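Local structure of D-3-phosphoglycerate dehydrogenase oxidoreductase protein (Ralstonia solanacearum, 3GG9) at residues S231-V235 and A236-R240; T239-K242 and P243-F247. The protein probably acts as an NAD-dependent phosphoglycerate dehydrogenase of the D-isomer specific 2-hydroxyacid dehydrogenase family. All coordinates share one frame; numbering follows the deposited sequence.

Contact 1. Residues S231-V235 and A236-R240; sequences SIITV and ADLTR. Unlike the reference sequence in segment 231-235: Ser231 (reference Gly), Ile233 (reference Val).
Between Thr234 and Asp237, whose CA atoms lie 5.2 Å apart, the loop bends into the short helix 235-238, and Leu238 N donates to Thr234 O over 3.1 Å as the helix begins. Thr234 is the N-cap, and with Asp237 it makes a capping box, an economical answer to the bare amides of a helix start. With chi1 at 65°, Thr234 OG1 sits between its own backbone N and carbonyl carbon, where it accepts from Asp237 N at 3.2 Å. In return the carboxylate of Asp237 folds back over the turn: Thr234 N reaches Asp237 OD1 at 3.0 Å in a nearly straight bond (165°), arriving on the anti side of the oxygen and tilted from the carboxylate plane. In one of two conformers of Arg240, its NH1 forms a salt bridge with Asp237 OD2 at 2.9 Å, and both ends of the carboxylate are then engaged. One residue beyond the N-cap, Val235 O is gripped twice by Thr239, by its N at 2.9 Å and its OG1 at 2.7 Å, from opposite faces of the carbonyl plane. Beside the capping box, Ile233 CG2 meets Leu238 CG at 3.9 Å, the two side chains crossing at about a right angle. Strand 246-249 lies against this apolar pair, while helix 209-215 meets Ile233 and Asp237 through Phe213, and helix 260-267 packs on Val235 and Leu238.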
ATOM      1  N   SER A 231      -7.332  17.479  20.194  1.00 27.74           N
ATOM      2  CA  SER A 231      -8.356  18.162  19.378  1.00 35.41           C
ATOM      3  C   SER A 231      -7.806  19.303  18.542  1.00 35.20           C
ATOM      4  O   SER A 231      -8.543  20.227  18.198  1.00 32.55           O
ATOM      5  CB  SER A 231      -9.537  18.676  20.226  1.00 35.31           C
ATOM      6  OG  SER A 231     -10.053  17.658  21.056  1.00 41.20           O
ATOM      7  N   ILE A 232      -6.522  19.225  18.191  1.00 33.95           N
ATOM      8  CA  ILE A 232      -5.865  20.293  17.438  1.00 34.70           C
ATOM      9  C   ILE A 232      -6.407  20.375  16.012  1.00 34.27           C
ATOM     10  O   ILE A 232      -6.277  21.398  15.334  1.00 34.29           O
ATOM     11  CB  ILE A 232      -4.316  20.124  17.448  1.00 32.32           C
ATOM     12  CG1 ILE A 232      -3.602  21.436  17.083  1.00 32.90           C
ATOM     13  CG2 ILE A 232      -3.874  18.929  16.582  1.00 29.50           C
ATOM     14  CD1 ILE A 232      -2.103  21.415  17.296  1.00 37.72           C
ATOM     15  N   ILE A 233      -7.018  19.282  15.559  1.00 33.03           N
ATOM     16  CA  ILE A 233      -7.611  19.229  14.239  1.00 29.57           C
ATOM     17  C   ILE A 233      -9.113  19.219  14.479  1.00 26.01           C
ATOM     18  O   ILE A 233      -9.641  18.356  15.166  1.00 31.24           O
ATOM     19  CB  ILE A 233      -7.127  17.986  13.444  1.00 27.84           C
ATOM     20  CG1 ILE A 233      -5.613  18.073  13.230  1.00 27.90           C
ATOM     21  CG2 ILE A 233      -7.805  17.899  12.087  1.00 25.07           C
ATOM     22  CD1 ILE A 233      -5.017  16.805  12.666  1.00 31.61           C
ATOM     23  N   THR A 234      -9.782  20.218  13.933  1.00 31.10           N
ATOM     24  CA  THR A 234     -11.209  20.374  14.134  1.00 30.32           C
ATOM     25  C   THR A 234     -11.940  19.995  12.862  1.00 29.28           C
ATOM     26  O   THR A 234     -11.314  19.788  11.830  1.00 26.86           O
ATOM     27  CB  THR A 234     -11.525  21.834  14.476  1.00 34.76           C
ATOM     28  OG1 THR A 234     -11.198  22.659  13.350  1.00 33.56           O
ATOM     29  CG2 THR A 234     -10.713  22.281  15.682  1.00 32.87           C
ATOM     30  N   VAL A 235     -13.272  19.918  12.922  1.00 30.00           N
ATOM     31  CA  VAL A 235     -14.092  19.752  11.720  1.00 27.59           C
ATOM     32  C   VAL A 235     -13.910  20.908  10.744  1.00 31.28           C
ATOM     33  O   VAL A 235     -13.975  20.697   9.544  1.00 31.85           O
ATOM     34  CB  VAL A 235     -15.628  19.630  12.037  1.00 28.13           C
ATOM     35  CG1 VAL A 235     -16.442  19.470  10.762  1.00 36.48           C
ATOM     36  CG2 VAL A 235     -15.885  18.457  12.891  1.00 32.92           C
ATOM     37  N   ALA A 236     -13.686  22.122  11.250  1.00 33.32           N
ATOM     38  CA  ALA A 236     -13.471  23.276  10.374  1.00 32.12           C
ATOM     39  C   ALA A 236     -12.207  23.075   9.534  1.00 35.05           C
ATOM     40  O   ALA A 236     -12.208  23.342   8.325  1.00 31.68           O
ATOM     41  CB  ALA A 236     -13.386  24.575  11.176  1.00 34.67           C
ATOM     42  N   ASP A 237     -11.150  22.584  10.177  1.00 36.44           N
ATOM     43  CA  ASP A 237      -9.888  22.264   9.489  1.00 27.22           C
ATOM     44  C   ASP A 237     -10.076  21.206   8.403  1.00 25.73           C
ATOM     45  O   ASP A 237      -9.621  21.371   7.277  1.00 32.89           O
ATOM     46  CB  ASP A 237      -8.850  21.755  10.494  1.00 33.80           C
ATOM     47  CG  ASP A 237      -8.413  22.823  11.492  1.00 38.68           C
ATOM     48  OD1 ASP A 237      -8.225  22.482  12.684  1.00 36.69           O
ATOM     49  OD2 ASP A 237      -8.248  23.993  11.082  1.00 48.97           O
ATOM     50  N   LEU A 238     -10.693  20.082   8.765  1.00 24.54           N
ATOM     51  CA  LEU A 238     -10.963  19.006   7.806  1.00 25.16           C
ATOM     52  C   LEU A 238     -11.881  19.423   6.651  1.00 27.31           C
ATOM     53  O   LEU A 238     -11.660  19.030   5.517  1.00 28.60           O
ATOM     54  CB  LEU A 238     -11.550  17.791   8.536  1.00 27.28           C
ATOM     55  CG  LEU A 238     -10.606  17.082   9.507  1.00 30.34           C
ATOM     56  CD1 LEU A 238     -11.387  16.066  10.321  1.00 29.00           C
ATOM     57  CD2 LEU A 238      -9.415  16.424   8.772  1.00 25.66           C
ATOM     58  N   THR A 239     -12.919  20.217   6.926  1.00 30.09           N
ATOM     59  CA  THR A 239     -13.827  20.629   5.848  1.00 25.47           C
ATOM     60  C   THR A 239     -13.228  21.713   4.936  1.00 30.44           C
ATOM     61  O   THR A 239     -13.826  22.089   3.942  1.00 34.20           O
ATOM     62  CB  THR A 239     -15.236  21.022   6.369  1.00 31.66           C
ATOM     63  OG1 THR A 239     -15.101  21.991   7.399  1.00 33.88           O
ATOM     64  CG2 THR A 239     -15.971  19.785   6.931  1.00 34.37           C
ATOM     65  N   ARG A 240     -12.027  22.180   5.276  1.00 32.79           N
ATOM     66  CA  ARG A 240     -11.224  23.066   4.439  0.50 36.86           C
ATOM     67  C   ARG A 240     -10.570  22.273   3.301  1.00 34.67           C
ATOM     68  O   ARG A 240     -10.189  22.832   2.266  1.00 29.43           O
ATOM     69  CB  ARG A 240     -10.122  23.679   5.307  0.50 38.69           C
ATOM     70  CG  ARG A 240      -9.679  25.062   4.935  0.50 44.80           C
ATOM     71  CD  ARG A 240     -10.069  26.108   5.960  0.50 43.05           C
ATOM     72  NE  ARG A 240      -9.687  25.737   7.321  0.50 40.61           N
ATOM     73  CZ  ARG A 240      -9.825  26.530   8.380  0.50 35.19           C
ATOM     74  NH1 ARG A 240      -9.472  26.101   9.590  0.50 32.19           N
ATOM     75  NH2 ARG A 240     -10.318  27.753   8.232  0.50 39.83           N
TER

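Contact 2. Residues T239-K242 and P243-F247; sequences TRMK and PTALF
A type I beta turn from Lys242 to Ala245 leads the chain into strand 246-249 of the parallel sheet in the Rossmann-type NAD-binding domain, and illustrates how one side chain can tie a turn to the strand that follows. Its closing bond runs from Ala245 N to Lys242 O at 3.2 Å. Pro243 and Thr244 occupy the two corner positions, and the CB of Ala245 points back at the incoming chain, 3.3 Å from Lys242 O. Met241, just before the turn, reaches across to the start of the strand. Its chain runs straight through chi2 and then bends at chi3 (70°), which swings the terminal methyl toward the strand: Met241 CE lies 3.8 Å from Ala245 CB, and 4.1 Å from Phe247 CB. The same methyl, Met241 CE, meets the backbone at Leu246 O, 3.7 Å away. Met241 SD completes a Met-aromatic contact, 5.3 Å from the centroid of the Phe247 ring and oblique to it, with the two side chains crossing at about a right angle. Lys242 instead stretches its extended chain away from the turn, and its NZ forms a salt bridge with Asp217. Strands 218-221 and 272-275 flank Leu246 and Phe247 through backbone hydrogen bonds, while Met241 also packs on Phe213 of helix 209-215 and on Leu219 of strand 218-221.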
ATOM      1  N   THR A 239     -12.919  20.217   6.926  1.00 30.09           N
ATOM      2  CA  THR A 239     -13.827  20.629   5.848  1.00 25.47           C
ATOM      3  C   THR A 239     -13.228  21.713   4.936  1.00 30.44           C
ATOM      4  O   THR A 239     -13.826  22.089   3.942  1.00 34.20           O
ATOM      5  CB  THR A 239     -15.236  21.022   6.369  1.00 31.66           C
ATOM      6  OG1 THR A 239     -15.101  21.991   7.399  1.00 33.88           O
ATOM      7  CG2 THR A 239     -15.971  19.785   6.931  1.00 34.37           C
ATOM      8  N   ARG A 240     -12.027  22.180   5.276  1.00 32.79           N
ATOM      9  CA  ARG A 240     -11.224  23.066   4.439  0.50 36.86           C
ATOM     10  C   ARG A 240     -10.570  22.273   3.301  1.00 34.67           C
ATOM     11  O   ARG A 240     -10.189  22.832   2.266  1.00 29.43           O
ATOM     12  CB  ARG A 240     -10.122  23.679   5.307  0.50 38.69           C
ATOM     13  CG  ARG A 240      -9.679  25.062   4.935  0.50 44.80           C
ATOM     14  CD  ARG A 240     -10.069  26.108   5.960  0.50 43.05           C
ATOM     15  NE  ARG A 240      -9.687  25.737   7.321  0.50 40.61           N
ATOM     16  CZ  ARG A 240      -9.825  26.530   8.380  0.50 35.19           C
ATOM     17  NH1 ARG A 240      -9.472  26.101   9.590  0.50 32.19           N
ATOM     18  NH2 ARG A 240     -10.318  27.753   8.232  0.50 39.83           N
ATOM     19  N   MET A 241     -10.420  20.962   3.522  1.00 34.32           N
ATOM     20  CA  MET A 241      -9.725  20.064   2.587  1.00 30.55           C
ATOM     21  C   MET A 241     -10.432  19.930   1.239  1.00 33.20           C
ATOM     22  O   MET A 241     -11.651  20.115   1.153  1.00 34.28           O
ATOM     23  CB  MET A 241      -9.474  18.680   3.226  1.00 28.86           C
ATOM     24  CG  MET A 241      -8.477  18.696   4.417  1.00 26.76           C
ATOM     25  SD  MET A 241      -7.998  17.102   5.183  1.00 22.02           S
ATOM     26  CE  MET A 241      -7.003  16.367   3.886  1.00 29.74           C
ATOM     27  N   LYS A 242      -9.675  19.617   0.190  1.00 28.71           N
ATOM     28  CA  LYS A 242     -10.274  19.352  -1.122  1.00 32.65           C
ATOM     29  C   LYS A 242     -11.261  18.170  -1.054  1.00 33.09           C
ATOM     30  O   LYS A 242     -11.093  17.277  -0.225  1.00 30.58           O
ATOM     31  CB  LYS A 242      -9.212  19.043  -2.174  1.00 29.71           C
ATOM     32  CG  LYS A 242      -8.112  20.080  -2.296  1.00 23.60           C
ATOM     33  CD  LYS A 242      -7.113  19.650  -3.355  1.00 30.71           C
ATOM     34  CE  LYS A 242      -5.915  20.553  -3.336  1.00 33.11           C
ATOM     35  NZ  LYS A 242      -4.991  20.266  -4.485  1.00 38.78           N
ATOM     36  N   PRO A 243     -12.291  18.171  -1.923  1.00 33.24           N
ATOM     37  CA  PRO A 243     -13.167  17.002  -2.081  1.00 33.66           C
ATOM     38  C   PRO A 243     -12.459  15.734  -2.566  1.00 30.41           C
ATOM     39  O   PRO A 243     -13.002  14.661  -2.407  1.00 24.43           O
ATOM     40  CB  PRO A 243     -14.167  17.454  -3.151  1.00 31.80           C
ATOM     41  CG  PRO A 243     -14.149  18.927  -3.078  1.00 35.82           C
ATOM     42  CD  PRO A 243     -12.736  19.288  -2.781  1.00 32.67           C
ATOM     43  N   THR A 244     -11.276  15.862  -3.163  1.00 28.46           N
ATOM     44  CA  THR A 244     -10.492  14.711  -3.629  1.00 32.06           C
ATOM     45  C   THR A 244      -9.321  14.339  -2.686  1.00 29.64           C
ATOM     46  O   THR A 244      -8.520  13.424  -2.987  1.00 24.11           O
ATOM     47  CB  THR A 244      -9.839  15.038  -4.976  1.00 33.07           C
ATOM     48  OG1 THR A 244      -9.145  16.294  -4.863  1.00 30.76           O
ATOM     49  CG2 THR A 244     -10.878  15.097  -6.094  1.00 30.03           C
ATOM     50  N   ALA A 245      -9.220  15.071  -1.583  1.00 24.30           N
ATOM     51  CA  ALA A 245      -8.111  14.966  -0.647  1.00 27.11           C
ATOM     52  C   ALA A 245      -8.177  13.752   0.262  1.00 27.91           C
ATOM     53  O   ALA A 245      -9.261  13.277   0.627  1.00 24.48           O
ATOM     54  CB  ALA A 245      -7.990  16.241   0.172  1.00 28.53           C
ATOM     55  N   LEU A 246      -6.995  13.245   0.600  1.00 23.51           N
ATOM     56  CA  LEU A 246      -6.835  12.145   1.557  1.00 22.48           C
ATOM     57  C   LEU A 246      -6.259  12.597   2.922  1.00 28.02           C
ATOM     58  O   LEU A 246      -5.194  13.232   3.009  1.00 23.53           O
ATOM     59  CB  LEU A 246      -6.007  11.017   0.928  1.00 20.67           C
ATOM     60  CG  LEU A 246      -5.475   9.930   1.876  1.00 21.63           C
ATOM     61  CD1 LEU A 246      -6.627   9.014   2.271  1.00 19.61           C
ATOM     62  CD2 LEU A 246      -4.322   9.145   1.189  1.00 18.15           C
ATOM     63  N   PHE A 247      -6.984  12.293   3.989  1.00 13.54           N
ATOM     64  CA  PHE A 247      -6.502  12.558   5.341  1.00 17.33           C
ATOM     65  C   PHE A 247      -5.927  11.285   5.970  1.00 20.26           C
ATOM     66  O   PHE A 247      -6.622  10.282   6.062  1.00 26.81           O
ATOM     67  CB  PHE A 247      -7.636  13.097   6.216  1.00 25.18           C
ATOM     68  CG  PHE A 247      -7.223  13.350   7.641  1.00 30.93           C
ATOM     69  CD1 PHE A 247      -6.430  14.449   7.966  1.00 30.31           C
ATOM     70  CD2 PHE A 247      -7.607  12.484   8.652  1.00 25.00           C
ATOM     71  CE1 PHE A 247      -6.061  14.683   9.283  1.00 30.59           C
ATOM     72  CE2 PHE A 247      -7.240  12.706   9.966  1.00 24.61           C
ATOM     73  CZ  PHE A 247      -6.464  13.815  10.284  1.00 25.02           C
TER

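Overall arrangement
Contacts 1 and 2 are consecutive steps of one connection, with centres about 11 Å apart and Thr239 and Arg240 common to both. Contact 1 comes first, starting helix 235-238 after the loop that follows strand 218-221; contact 2 then turns the chain from that helix into strand 246-249, which lies parallel and next to strand 218-221. Together they form the later part of a beta-alpha-beta crossover in the seven-stranded sheet of the NAD-binding domain. They touch directly through Phe247: Phe247 CD1 is 3.7 Å from Leu238 CD2, and Phe247 CZ is 4.1 Å from Ile233 CD1. Phe247 thus joins both the loop before the helix, at Ile233, and the helix itself, at Leu238, to the sheet.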